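Local coordinates for uncharacterized protein Rv1825/MT1873 (Mycobacterium tuberculosis, PDB 3GMG) that is of unknown function but belongs to the UPF0749 (DUF881) family and is probably a membrane-associated protein, represented here by its C-terminal DUF881 domain, at residues Pro36-Ile42 with Tyr104-Gly110; Pro47-Pro51 with Val87-Leu93; Glu60-Ala66 with Thr114-Met119; Glu67-Ile71 with Asp145-Leu149; Asp73-Arg79 with Val95-Ser101. All coordinates share one frame; numbering follows the deposited sequence.

Contact 1. Residues Pro36-Ile42 with Tyr104-Gly110; sequences PGVMITI and YSILAIG
Ile40 and Ile106 face each other as a hydrogen-bonded pair of two antiparallel strands, 37-42 and 104-109, in the middle of a five-stranded antiparallel sheet. Ile106 N reaches Ile40 O at 2.7 Å and Ile40 N returns a bond to Ile106 O, each lying in the plane of its carbonyl. The same two-way bonding joins Val38 to Ala108 and Ile42 to Tyr104, and Gly110 N to Pro36 O closes the far end.

On one face stand Val38, Ile40, Ile42, Tyr104, Ile106 and Ala108, beta-branched for the most part, as suits a strand under helices. Ile106 turns CD1 across toward the neighbouring strand, chi2 95°, where it meets Ile42 CD1 at 3.8 Å, while Ile42 CB sits at the edge of the Tyr104 ring. Helices 51-63 and 112-119 cover this face through Leu61 and Met119.

The other face is more polar. Met39 lies beside Leu107, its CG 3.8 Å from Leu107 CD2. Where Gly37 passes Ile109 the backbones close to 4.1 Å between CA atoms, and Gly37 has no side chain to obstruct this. Beyond Met39, one water joins the two hydroxyls, 2.6 Å from Thr41 OG1 and 2.8 Å from Ser105 OG.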
# COMPACT_ATOMS: atom_id res chain seq x y z
N PRO A 36 -13.08 3.92 -19.05
CA PRO A 36 -14.38 3.57 -18.52
C PRO A 36 -14.31 3.38 -17.02
O PRO A 36 -13.24 3.14 -16.48
CB PRO A 36 -14.70 2.24 -19.21
CG PRO A 36 -13.40 1.71 -19.60
CD PRO A 36 -12.50 2.84 -19.88
N GLY A 37 -15.43 3.51 -16.34
CA GLY A 37 -15.41 3.26 -14.93
C GLY A 37 -16.77 3.52 -14.28
O GLY A 37 -17.83 3.42 -14.91
N VAL A 38 -16.72 3.95 -13.03
CA VAL A 38 -17.92 4.33 -12.28
C VAL A 38 -17.70 5.63 -11.53
O VAL A 38 -16.56 6.01 -11.23
CB VAL A 38 -18.36 3.26 -11.28
CG1 VAL A 38 -18.72 1.97 -12.02
CG2 VAL A 38 -17.27 3.00 -10.19
N MET A 39 -18.82 6.32 -11.29
CA MET A 39 -18.90 7.38 -10.30
C MET A 39 -19.85 6.92 -9.22
O MET A 39 -20.99 6.52 -9.49
CB MET A 39 -19.40 8.67 -10.93
CG MET A 39 -19.56 9.84 -9.96
SD MET A 39 -19.98 11.49 -10.70
CE MET A 39 -21.59 11.10 -11.26
N ILE A 40 -19.37 6.99 -7.99
CA ILE A 40 -20.11 6.58 -6.82
C ILE A 40 -20.40 7.82 -6.00
O ILE A 40 -19.48 8.54 -5.64
CB ILE A 40 -19.28 5.62 -5.95
CG1 ILE A 40 -18.84 4.41 -6.79
CG2 ILE A 40 -20.07 5.19 -4.70
CD1 ILE A 40 -17.65 3.69 -6.26
N THR A 41 -21.68 8.08 -5.74
CA THR A 41 -22.08 9.17 -4.86
C THR A 41 -22.53 8.60 -3.53
O THR A 41 -23.30 7.63 -3.50
CB THR A 41 -23.21 9.97 -5.47
OG1 THR A 41 -22.81 10.44 -6.76
CG2 THR A 41 -23.57 11.13 -4.57
N ILE A 42 -22.04 9.17 -2.43
CA ILE A 42 -22.46 8.78 -1.09
C ILE A 42 -23.07 10.00 -0.40
O ILE A 42 -22.36 10.99 -0.15
CB ILE A 42 -21.30 8.24 -0.23
CG1 ILE A 42 -20.75 6.96 -0.86
CG2 ILE A 42 -21.80 7.94 1.18
CD1 ILE A 42 -19.55 6.36 -0.15
N TYR A 104 -19.98 12.66 -0.69
CA TYR A 104 -18.73 12.27 -1.32
C TYR A 104 -18.98 11.74 -2.72
O TYR A 104 -20.04 11.18 -3.00
CB TYR A 104 -18.03 11.16 -0.50
CG TYR A 104 -17.91 11.43 1.00
CD1 TYR A 104 -18.63 10.69 1.92
CD2 TYR A 104 -17.04 12.39 1.47
CE1 TYR A 104 -18.51 10.93 3.29
CE2 TYR A 104 -16.91 12.64 2.82
CZ TYR A 104 -17.64 11.93 3.72
OH TYR A 104 -17.48 12.18 5.07
N SER A 105 -17.98 11.88 -3.58
CA SER A 105 -18.01 11.31 -4.94
C SER A 105 -16.73 10.53 -5.12
O SER A 105 -15.65 11.05 -4.87
CB SER A 105 -18.10 12.43 -5.99
OG SER A 105 -18.46 11.93 -7.28
N ILE A 106 -16.84 9.26 -5.51
CA ILE A 106 -15.66 8.44 -5.76
C ILE A 106 -15.65 8.07 -7.22
O ILE A 106 -16.63 7.53 -7.72
CB ILE A 106 -15.62 7.18 -4.88
CG1 ILE A 106 -15.70 7.56 -3.39
CG2 ILE A 106 -14.36 6.37 -5.17
CD1 ILE A 106 -17.11 7.51 -2.81
N LEU A 107 -14.55 8.37 -7.90
CA LEU A 107 -14.37 8.05 -9.32
C LEU A 107 -13.40 6.90 -9.41
O LEU A 107 -12.38 6.90 -8.75
CB LEU A 107 -13.79 9.25 -10.06
CG LEU A 107 -14.54 10.57 -9.93
CD1 LEU A 107 -13.73 11.70 -10.52
CD2 LEU A 107 -15.86 10.47 -10.68
N ALA A 108 -13.73 5.90 -10.20
CA ALA A 108 -12.84 4.74 -10.39
C ALA A 108 -12.85 4.31 -11.84
O ALA A 108 -13.91 4.23 -12.46
CB ALA A 108 -13.26 3.61 -9.53
N ILE A 109 -11.67 4.05 -12.37
CA ILE A 109 -11.48 3.59 -13.74
C ILE A 109 -11.27 2.09 -13.73
O ILE A 109 -10.41 1.59 -12.99
CB ILE A 109 -10.32 4.31 -14.43
CG1 ILE A 109 -10.67 5.79 -14.67
CG2 ILE A 109 -9.97 3.64 -15.78
CD1 ILE A 109 -9.49 6.67 -15.03
N GLY A 110 -12.06 1.38 -14.51
CA GLY A 110 -12.03 -0.09 -14.57
C GLY A 110 -13.21 -0.60 -15.36
O GLY A 110 -13.92 0.20 -15.98
O HOH W 1 -21.17 12.44 -7.28

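Contact 2. Residues Pro47-Pro51 with Val87-Leu93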
# COMPACT_ATOMS: atom_id res chain seq x y z
N PRO A 47 -24.53 12.96 10.02
CA PRO A 47 -23.74 11.99 9.26
C PRO A 47 -23.39 10.78 10.11
O PRO A 47 -23.27 10.88 11.34
CB PRO A 47 -22.48 12.77 8.94
CG PRO A 47 -22.32 13.68 10.14
CD PRO A 47 -23.70 14.07 10.50
N GLY A 48 -23.23 9.63 9.46
CA GLY A 48 -22.82 8.41 10.14
C GLY A 48 -21.74 7.58 9.48
O GLY A 48 -21.38 6.55 10.02
N VAL A 49 -21.19 8.02 8.34
CA VAL A 49 -20.24 7.17 7.60
C VAL A 49 -18.85 7.39 8.15
O VAL A 49 -18.28 8.48 8.02
CB VAL A 49 -20.29 7.42 6.07
CG1 VAL A 49 -19.13 6.69 5.34
CG2 VAL A 49 -21.63 7.00 5.50
N ALA A 50 -18.31 6.35 8.77
CA ALA A 50 -17.01 6.41 9.42
C ALA A 50 -15.87 6.09 8.45
O ALA A 50 -16.12 5.56 7.35
CB ALA A 50 -16.96 5.43 10.60
N PRO A 51 -14.62 6.38 8.84
CA PRO A 51 -13.46 6.05 8.01
C PRO A 51 -13.45 4.62 7.47
O PRO A 51 -13.06 4.40 6.32
CB PRO A 51 -12.27 6.29 8.94
CG PRO A 51 -12.77 7.28 9.93
CD PRO A 51 -14.23 7.09 10.08
N VAL A 87 -8.77 8.64 8.16
CA VAL A 87 -9.05 8.78 9.60
C VAL A 87 -10.16 9.79 9.79
O VAL A 87 -10.68 10.35 8.81
CB VAL A 87 -7.79 9.20 10.41
CG1 VAL A 87 -6.67 8.19 10.24
CG2 VAL A 87 -7.33 10.59 10.02
N GLY A 88 -10.56 10.01 11.03
CA GLY A 88 -11.56 11.00 11.35
C GLY A 88 -12.84 10.41 11.86
O GLY A 88 -12.86 9.33 12.46
N VAL A 89 -13.93 11.12 11.61
CA VAL A 89 -15.23 10.77 12.15
C VAL A 89 -16.30 11.03 11.10
O VAL A 89 -16.04 11.72 10.11
CB VAL A 89 -15.54 11.62 13.42
CG1 VAL A 89 -14.59 11.25 14.56
CG2 VAL A 89 -15.46 13.13 13.11
N PRO A 90 -17.51 10.48 11.28
CA PRO A 90 -18.59 10.85 10.38
C PRO A 90 -18.72 12.36 10.21
O PRO A 90 -18.64 13.12 11.19
CB PRO A 90 -19.82 10.23 11.03
CG PRO A 90 -19.28 9.03 11.75
CD PRO A 90 -17.90 9.41 12.22
N GLY A 91 -18.87 12.81 8.96
CA GLY A 91 -18.95 14.23 8.62
C GLY A 91 -17.62 14.92 8.38
O GLY A 91 -17.60 16.02 7.82
N SER A 92 -16.51 14.30 8.78
CA SER A 92 -15.19 14.91 8.65
C SER A 92 -14.12 13.81 8.54
O SER A 92 -13.49 13.42 9.53
CB SER A 92 -14.92 15.86 9.84
OG SER A 92 -13.64 16.45 9.74
N LEU A 93 -13.95 13.30 7.32
CA LEU A 93 -12.98 12.24 7.04
C LEU A 93 -11.71 12.85 6.46
O LEU A 93 -11.77 13.58 5.46
CB LEU A 93 -13.56 11.26 6.02
CG LEU A 93 -14.84 10.53 6.39
CD1 LEU A 93 -15.24 9.57 5.28
CD2 LEU A 93 -14.71 9.75 7.69
O HOH W 2 -19.05 10.89 6.78
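Pro51 leans its ring against the hairpin of strands 86-87 and 92-95, whose type II turn runs from Val89 to Ser92. Going round the ring, Pro51 CB lies 4.1 Å from Val87 CA; CG comes to 3.3 Å from Gly88 O; CD turns to the other strand and meets Leu93 CD2 at 3.6 Å. Proline suits this place twice over: it opens helix 51-63, where no earlier carbonyl is needed for its nitrogen, and its rigid ring offers a compact apolar face. Leu93 sends CD2 under the same ring, and CD2 also touches Pro51 N. Ala50, the N-cap residue of the helix, keeps its small methyl turned from the hairpin.

At the turn itself Pro90 takes the second position, where the fixed phi of proline fits, and Gly91 the third, where phi is positive (87°) and a residue without CB is at ease. Pro90 CB packs at 3.5 Å from Pro47 O, and its CG lies over the backbone of Gly48. Pro47, which follows a cis peptide bond, lays CB and CG against Gly91.

No direct hydrogen bond joins the two segments. Pro90 CA approaches Val49 O at 3.4 Å in a CA-H...O contact, and a water bridges the rest: it donates to Val49 O at 2.8 Å and accepts from Gly91 N at 2.9 Å.

Contact 3. Residues Glu60-Ala66 with Thr114-Met119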
# COMPACT_ATOMS: atom_id res chain seq x y z
N GLU A 60 -12.95 -2.48 -1.99
CA GLU A 60 -13.88 -3.15 -2.89
C GLU A 60 -13.57 -2.79 -4.35
O GLU A 60 -13.56 -3.64 -5.24
CB GLU A 60 -15.34 -2.83 -2.54
CG GLU A 60 -15.77 -3.53 -1.26
CD GLU A 60 -17.06 -3.01 -0.69
OE1 GLU A 60 -17.90 -2.49 -1.46
OE2 GLU A 60 -17.23 -3.11 0.55
N LEU A 61 -13.32 -1.51 -4.61
CA LEU A 61 -13.00 -1.06 -5.96
C LEU A 61 -11.68 -1.66 -6.44
O LEU A 61 -11.58 -2.07 -7.59
CB LEU A 61 -12.98 0.48 -6.05
CG LEU A 61 -14.34 1.16 -5.86
CD1 LEU A 61 -14.11 2.67 -5.66
CD2 LEU A 61 -15.27 0.86 -7.04
N ARG A 62 -10.69 -1.68 -5.56
CA ARG A 62 -9.41 -2.33 -5.89
C ARG A 62 -9.62 -3.80 -6.20
O ARG A 62 -9.04 -4.31 -7.17
CB ARG A 62 -8.45 -2.21 -4.73
CG ARG A 62 -7.90 -0.87 -4.56
CD ARG A 62 -7.08 -0.84 -3.30
NE ARG A 62 -6.34 0.40 -3.16
CZ ARG A 62 -5.93 0.92 -2.00
NH1 ARG A 62 -6.21 0.32 -0.85
NH2 ARG A 62 -5.25 2.05 -2.01
N ALA A 63 -10.44 -4.48 -5.39
CA ALA A 63 -10.73 -5.90 -5.61
C ALA A 63 -11.21 -6.10 -7.04
O ALA A 63 -10.67 -6.93 -7.77
CB ALA A 63 -11.76 -6.45 -4.60
N ALA A 64 -12.15 -5.23 -7.48
CA ALA A 64 -12.82 -5.31 -8.76
C ALA A 64 -11.97 -4.82 -9.94
O ALA A 64 -12.49 -4.68 -11.05
CB ALA A 64 -14.12 -4.48 -8.70
N GLY A 65 -10.71 -4.49 -9.68
CA GLY A 65 -9.75 -4.18 -10.72
C GLY A 65 -9.61 -2.71 -11.05
O GLY A 65 -9.08 -2.36 -12.09
N ALA A 66 -10.05 -1.82 -10.16
CA ALA A 66 -9.85 -0.41 -10.38
C ALA A 66 -8.40 -0.05 -10.60
O ALA A 66 -7.53 -0.46 -9.82
CB ALA A 66 -10.42 0.43 -9.22
N THR A 114 -18.11 -4.67 -13.46
CA THR A 114 -17.41 -5.34 -12.37
C THR A 114 -17.33 -4.43 -11.15
O THR A 114 -17.56 -4.86 -10.02
CB THR A 114 -16.00 -5.78 -12.76
OG1 THR A 114 -16.07 -6.52 -14.00
CG2 THR A 114 -15.37 -6.64 -11.69
N LEU A 115 -16.97 -3.16 -11.39
CA LEU A 115 -16.92 -2.18 -10.30
C LEU A 115 -18.30 -2.02 -9.68
O LEU A 115 -18.41 -1.98 -8.47
CB LEU A 115 -16.42 -0.83 -10.83
CG LEU A 115 -14.99 -0.83 -11.38
CD1 LEU A 115 -14.66 0.46 -12.12
CD2 LEU A 115 -13.97 -1.08 -10.29
N ALA A 116 -19.35 -1.95 -10.49
CA ALA A 116 -20.71 -1.85 -9.95
C ALA A 116 -21.10 -3.09 -9.16
O ALA A 116 -21.71 -2.98 -8.11
CB ALA A 116 -21.71 -1.59 -11.06
N ALA A 117 -20.74 -4.27 -9.67
CA ALA A 117 -21.03 -5.52 -8.96
C ALA A 117 -20.40 -5.52 -7.57
O ALA A 117 -21.05 -5.92 -6.60
CB ALA A 117 -20.55 -6.74 -9.76
N ALA A 118 -19.15 -5.05 -7.47
CA ALA A 118 -18.47 -4.99 -6.19
C ALA A 118 -19.25 -4.15 -5.21
O ALA A 118 -19.41 -4.50 -4.05
CB ALA A 118 -17.04 -4.47 -6.33
N MET A 119 -19.75 -3.00 -5.70
CA MET A 119 -20.53 -2.13 -4.81
C MET A 119 -21.79 -2.79 -4.29
O MET A 119 -22.23 -2.45 -3.20
CB MET A 119 -20.86 -0.80 -5.50
CG MET A 119 -19.69 0.15 -5.70
SD MET A 119 -18.79 0.71 -4.22
CE MET A 119 -17.49 -0.45 -4.41
O HOH W 3 -20.55 -2.35 -1.00
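Ala64 and Ala118 bring two helix ends together, with their CB atoms 3.8 Å apart. Small residues let the backbones come close: Ala118 CB also rests on Glu60 O, and Ala64 CB on Thr114 O. On the side facing the sheet lies the tight, apolar part. Leu115 pushes CD2 between Leu61, Ala64 and Ala66, reaching Ala64 CB at 3.8 Å. Leu61 crosses Leu115 at about a right angle, and Leu61 CD2 meets Met119 CE at 3.7 Å. The methionine delivers that methyl because its chain folds at chi2 (-60°) and again at chi3, turning CE back toward the other helix.

The side turned to solvent is more polar and bridged by water. Thr114 offers its methyl CG2 to Ala64 O at 3.5 Å, while its hydroxyl bonds to Asp111. Glu60 lays CB near Met119 CE and carries its carboxylate beyond; a water donates to Glu60 OE1 and to Met119 O, and Glu60 OE2 is held by Ala125 N.

Helix 51-63 ends in a Schellman motif, with Gly65 at positive phi. Both helices lie on the same face of the five-stranded sheet, Leu61 resting on Ile40 and Ile106, Leu115 on Val38, and Met119 on Ile40 and, in strand 135-141, Val138.

Contact 4. Residues Glu67-Ile71 with Asp145-Leu149; sequences EAIQI and DVTAL
Gln70 OE1 accepts from two successive backbone nitrogens as the chain leaves strand 143-146. The 2.9 Å bond from Ala148 N to Gln70 OE1 is nearly straight, 168° at the hydrogen, although the donor stands 48° out of the amide plane; that from Thr147 N to Gln70 OE1, 3.0 Å, is bent and weak. Glutamine has the length for this: with CG anti to the backbone N (chi1 -179°) and the chain extended beyond, its amide is carried across to Thr147 and Ala148. The NH2 end bonds to Asn72 OD1, which helps set the orientation of the amide.

A water donates to Asp145 O at 2.8 Å, bonds to Thr147 OG1 and accepts a weak bond from Gln70 NE2.

Strand 68-72 belongs to the five-stranded sheet, between strands 77-79 and 104-109, whereas strand 143-146 pairs with 33-35 in a small separate sheet laid over the face opposite the helices. Apolar contacts fill this junction. Val146 spreads its two methyls over Ala68 CB, with CG2 at 4.1 Å, and places CG1 4.0 Å from Gln70 CB; the small Ala68 leaves room for both branches. Ala148 CB packs against the flat amide, 3.5 Å from Gln70 CD.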
# COMPACT_ATOMS: atom_id res chain seq x y z
N GLU A 67 -8.13 0.73 -11.63
CA GLU A 67 -6.77 1.14 -12.00
C GLU A 67 -6.41 2.57 -11.61
O GLU A 67 -5.25 2.98 -11.68
CB GLU A 67 -6.57 0.91 -13.51
CG GLU A 67 -6.74 -0.56 -13.86
CD GLU A 67 -6.60 -0.88 -15.33
OE1 GLU A 67 -6.59 0.06 -16.14
OE2 GLU A 67 -6.48 -2.09 -15.67
N ALA A 68 -7.43 3.36 -11.23
CA ALA A 68 -7.23 4.69 -10.71
C ALA A 68 -8.47 5.00 -9.90
O ALA A 68 -9.57 4.61 -10.28
CB ALA A 68 -7.05 5.72 -11.85
N ILE A 69 -8.29 5.67 -8.76
CA ILE A 69 -9.38 6.04 -7.87
C ILE A 69 -9.14 7.45 -7.36
O ILE A 69 -8.02 7.80 -6.98
CB ILE A 69 -9.52 5.07 -6.66
CG1 ILE A 69 -9.74 3.63 -7.15
CG2 ILE A 69 -10.70 5.46 -5.74
CD1 ILE A 69 -9.70 2.60 -6.01
N GLN A 70 -10.21 8.25 -7.36
CA GLN A 70 -10.17 9.60 -6.80
C GLN A 70 -11.36 9.78 -5.88
O GLN A 70 -12.47 9.38 -6.20
CB GLN A 70 -10.25 10.60 -7.94
CG GLN A 70 -10.20 12.06 -7.54
CD GLN A 70 -10.05 12.96 -8.74
OE1 GLN A 70 -9.23 12.73 -9.63
NE2 GLN A 70 -10.82 14.04 -8.74
N ILE A 71 -11.13 10.38 -4.71
CA ILE A 71 -12.22 10.69 -3.77
C ILE A 71 -12.41 12.20 -3.73
O ILE A 71 -11.45 12.91 -3.47
CB ILE A 71 -11.91 10.15 -2.37
CG1 ILE A 71 -11.72 8.63 -2.43
CG2 ILE A 71 -13.03 10.51 -1.39
CD1 ILE A 71 -11.20 8.02 -1.16
N ASP A 145 -12.85 10.60 -15.69
CA ASP A 145 -11.54 11.25 -15.62
C ASP A 145 -11.05 11.37 -14.19
O ASP A 145 -11.76 11.88 -13.33
CB ASP A 145 -11.57 12.65 -16.24
CG ASP A 145 -11.80 12.66 -17.76
OD1 ASP A 145 -11.90 11.60 -18.40
OD2 ASP A 145 -11.90 13.78 -18.30
N VAL A 146 -9.85 10.86 -13.94
CA VAL A 146 -9.19 10.95 -12.64
C VAL A 146 -8.03 11.90 -12.82
O VAL A 146 -7.00 11.54 -13.40
CB VAL A 146 -8.71 9.56 -12.15
CG1 VAL A 146 -7.77 9.70 -10.94
CG2 VAL A 146 -9.93 8.70 -11.81
N THR A 147 -8.18 13.13 -12.36
CA THR A 147 -7.20 14.17 -12.65
C THR A 147 -6.38 14.60 -11.44
O THR A 147 -5.36 15.27 -11.60
CB THR A 147 -7.89 15.42 -13.27
OG1 THR A 147 -8.82 15.96 -12.33
CG2 THR A 147 -8.60 15.07 -14.56
N ALA A 148 -6.82 14.23 -10.23
CA ALA A 148 -6.06 14.53 -9.03
C ALA A 148 -4.74 13.77 -9.07
O ALA A 148 -4.70 12.65 -9.56
CB ALA A 148 -6.86 14.15 -7.77
N LEU A 149 -3.69 14.37 -8.52
CA LEU A 149 -2.36 13.77 -8.49
C LEU A 149 -1.91 13.52 -7.06
O LEU A 149 -2.30 14.23 -6.13
CB LEU A 149 -1.35 14.70 -9.18
CG LEU A 149 -1.72 15.17 -10.59
CD1 LEU A 149 -0.61 16.08 -11.12
CD2 LEU A 149 -1.98 14.00 -11.55
O HOH W 4 -11.18 14.26 -12.01

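Contact 5. Residues Asp73-Arg79 with Val95-Ser101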
# COMPACT_ATOMS: atom_id res chain seq x y z
N ASP A 73 -14.97 15.63 -2.45
CA ASP A 73 -16.17 16.22 -1.84
C ASP A 73 -16.49 17.48 -2.63
O ASP A 73 -15.99 17.64 -3.74
CB ASP A 73 -16.06 16.41 -0.32
CG ASP A 73 -15.18 17.59 0.10
OD1 ASP A 73 -14.48 18.22 -0.72
OD2 ASP A 73 -15.20 17.88 1.32
N ALA A 74 -17.32 18.37 -2.09
CA ALA A 74 -17.73 19.55 -2.84
C ALA A 74 -16.56 20.45 -3.21
O ALA A 74 -16.67 21.22 -4.18
CB ALA A 74 -18.78 20.34 -2.05
N HIS A 75 -15.47 20.40 -2.45
CA HIS A 75 -14.39 21.36 -2.61
C HIS A 75 -13.02 20.77 -2.87
O HIS A 75 -12.16 21.47 -3.38
CB HIS A 75 -14.28 22.21 -1.35
CG HIS A 75 -15.56 22.84 -0.92
ND1 HIS A 75 -16.21 23.80 -1.68
CD2 HIS A 75 -16.34 22.64 0.17
CE1 HIS A 75 -17.32 24.17 -1.07
NE2 HIS A 75 -17.42 23.48 0.06
N ARG A 76 -12.79 19.52 -2.48
CA ARG A 76 -11.44 18.94 -2.50
C ARG A 76 -11.41 17.58 -3.19
O ARG A 76 -12.44 16.93 -3.31
CB ARG A 76 -10.91 18.81 -1.09
CG ARG A 76 -10.66 20.19 -0.43
CD ARG A 76 -10.54 20.09 1.07
NE ARG A 76 -11.78 19.60 1.69
CZ ARG A 76 -12.85 20.34 1.99
NH1 ARG A 76 -13.91 19.76 2.55
NH2 ARG A 76 -12.87 21.66 1.77
N SER A 77 -10.23 17.20 -3.64
CA SER A 77 -10.01 15.92 -4.35
C SER A 77 -8.75 15.23 -3.84
O SER A 77 -7.76 15.89 -3.53
CB SER A 77 -9.91 16.14 -5.85
OG SER A 77 -11.05 16.81 -6.34
N VAL A 78 -8.79 13.91 -3.76
CA VAL A 78 -7.63 13.12 -3.35
C VAL A 78 -7.45 11.97 -4.34
O VAL A 78 -8.38 11.22 -4.59
CB VAL A 78 -7.79 12.55 -1.94
CG1 VAL A 78 -6.53 11.77 -1.53
CG2 VAL A 78 -8.07 13.68 -0.94
N ARG A 79 -6.26 11.85 -4.90
CA ARG A 79 -5.88 10.72 -5.72
C ARG A 79 -5.47 9.59 -4.80
O ARG A 79 -4.54 9.74 -4.01
CB ARG A 79 -4.70 11.10 -6.62
CG ARG A 79 -4.21 9.96 -7.52
CD ARG A 79 -5.28 9.51 -8.52
NE ARG A 79 -4.74 8.62 -9.54
CZ ARG A 79 -4.06 8.99 -10.62
NH1 ARG A 79 -3.58 8.05 -11.44
NH2 ARG A 79 -3.83 10.28 -10.86
N VAL A 95 -8.53 12.18 4.42
CA VAL A 95 -7.93 11.23 3.48
C VAL A 95 -6.61 11.82 2.99
O VAL A 95 -6.60 12.87 2.33
CB VAL A 95 -8.87 10.96 2.28
CG1 VAL A 95 -8.30 9.84 1.41
CG2 VAL A 95 -10.29 10.59 2.74
N ASP A 96 -5.49 11.19 3.34
CA ASP A 96 -4.16 11.70 2.97
C ASP A 96 -4.00 13.21 3.23
O ASP A 96 -3.61 13.98 2.36
CB ASP A 96 -3.86 11.34 1.51
CG ASP A 96 -3.76 9.84 1.29
OD1 ASP A 96 -3.69 9.09 2.29
OD2 ASP A 96 -3.76 9.40 0.12
N THR A 97 -4.36 13.61 4.45
CA THR A 97 -4.26 15.00 4.95
C THR A 97 -5.39 15.93 4.50
O THR A 97 -5.49 17.04 5.02
CB THR A 97 -2.90 15.72 4.63
OG1 THR A 97 -2.92 16.24 3.30
CG2 THR A 97 -1.71 14.79 4.85
N LYS A 98 -6.23 15.50 3.56
CA LYS A 98 -7.34 16.34 3.12
C LYS A 98 -8.61 16.00 3.87
O LYS A 98 -9.07 14.85 3.86
CB LYS A 98 -7.55 16.21 1.62
CG LYS A 98 -6.34 16.65 0.83
CD LYS A 98 -6.71 17.06 -0.56
CE LYS A 98 -5.50 17.49 -1.34
NZ LYS A 98 -5.79 17.52 -2.78
N VAL A 99 -9.19 17.01 4.51
CA VAL A 99 -10.42 16.84 5.26
C VAL A 99 -11.60 16.99 4.32
O VAL A 99 -11.76 18.01 3.64
CB VAL A 99 -10.52 17.84 6.44
CG1 VAL A 99 -11.80 17.60 7.22
CG2 VAL A 99 -9.28 17.73 7.35
N LEU A 100 -12.43 15.94 4.27
CA LEU A 100 -13.57 15.86 3.39
C LEU A 100 -14.85 15.75 4.20
O LEU A 100 -14.87 15.12 5.27
CB LEU A 100 -13.46 14.61 2.49
CG LEU A 100 -12.21 14.46 1.63
CD1 LEU A 100 -12.36 13.23 0.72
CD2 LEU A 100 -11.94 15.69 0.79
N SER A 101 -15.93 16.33 3.68
CA SER A 101 -17.25 16.24 4.29
C SER A 101 -18.29 15.83 3.27
O SER A 101 -18.15 16.15 2.09
CB SER A 101 -17.62 17.58 4.92
OG SER A 101 -16.70 17.86 5.95
O HOH W 5 -19.36 17.63 -0.17
O HOH W 6 -8.15 19.51 -3.25
O HOH W 7 -2.90 10.70 -2.09
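The Arg76 guanidinium has Asp73 OD1 over one face, offset toward the rim, while Leu100 CA and Ser101 N lie at its edge. Asp73 OD2 makes a salt bridge of 2.6 Å with Arg76 NH1 and also accepts from Ser101 N at 2.9 Å, on the anti side of the carboxylate. Asp73 OD1 takes His75 N from above the carboxylate plane, an Asx turn, and Arg76 N nearly along its C-O axis. Aspartate suits the site because a short side chain, with chi1 at 76°, can fold back over its own loop and still reach across to Ser101. Leu100 CD2 packs against Arg76 CB at 3.8 Å.

Lys98 runs extended past Val78 in the opposite direction. Its CB lies 3.6 Å from Val78 CG2, and NZ meets Ser77 O at 2.7 Å, nearly in line with the carbonyl. Val78 CG1 turns instead to Val95 CG1. A water donates to both Arg79 O and Asp96 OD2, an oxygen that also bonds Thr84.

Strand 77-79 is, within this chain, an edge strand of the five-stranded sheet, beside 68-72; strand 98-100 is the last of the three-stranded sheet, beyond a type I' turn, and Leu100 reaches back to Ile71.

Contact 1 is the core of the domain, an extended run of main-chain bonds between neighbouring strands, and contacts 3 and 4 dress its two faces: apolar helix packing through Leu61 on one, a buried glutamine amide on the other. Contacts 1 and 4 share the sheet, Leu107 N bonding to Gln70 O. Contacts 2 and 5 lie farther out and both involve the three-stranded sheet, where Leu100 N bonds to Leu93 O. Contact 2, whose centre lies about 15 Å from the centre of the chain, relies on prolines and a water; contact 5 adds charged groups, Asp73, Arg76 and Lys98, to valine packing. Arg79 joins it to contact 4; Tyr104 ties contact 1 to contact 2.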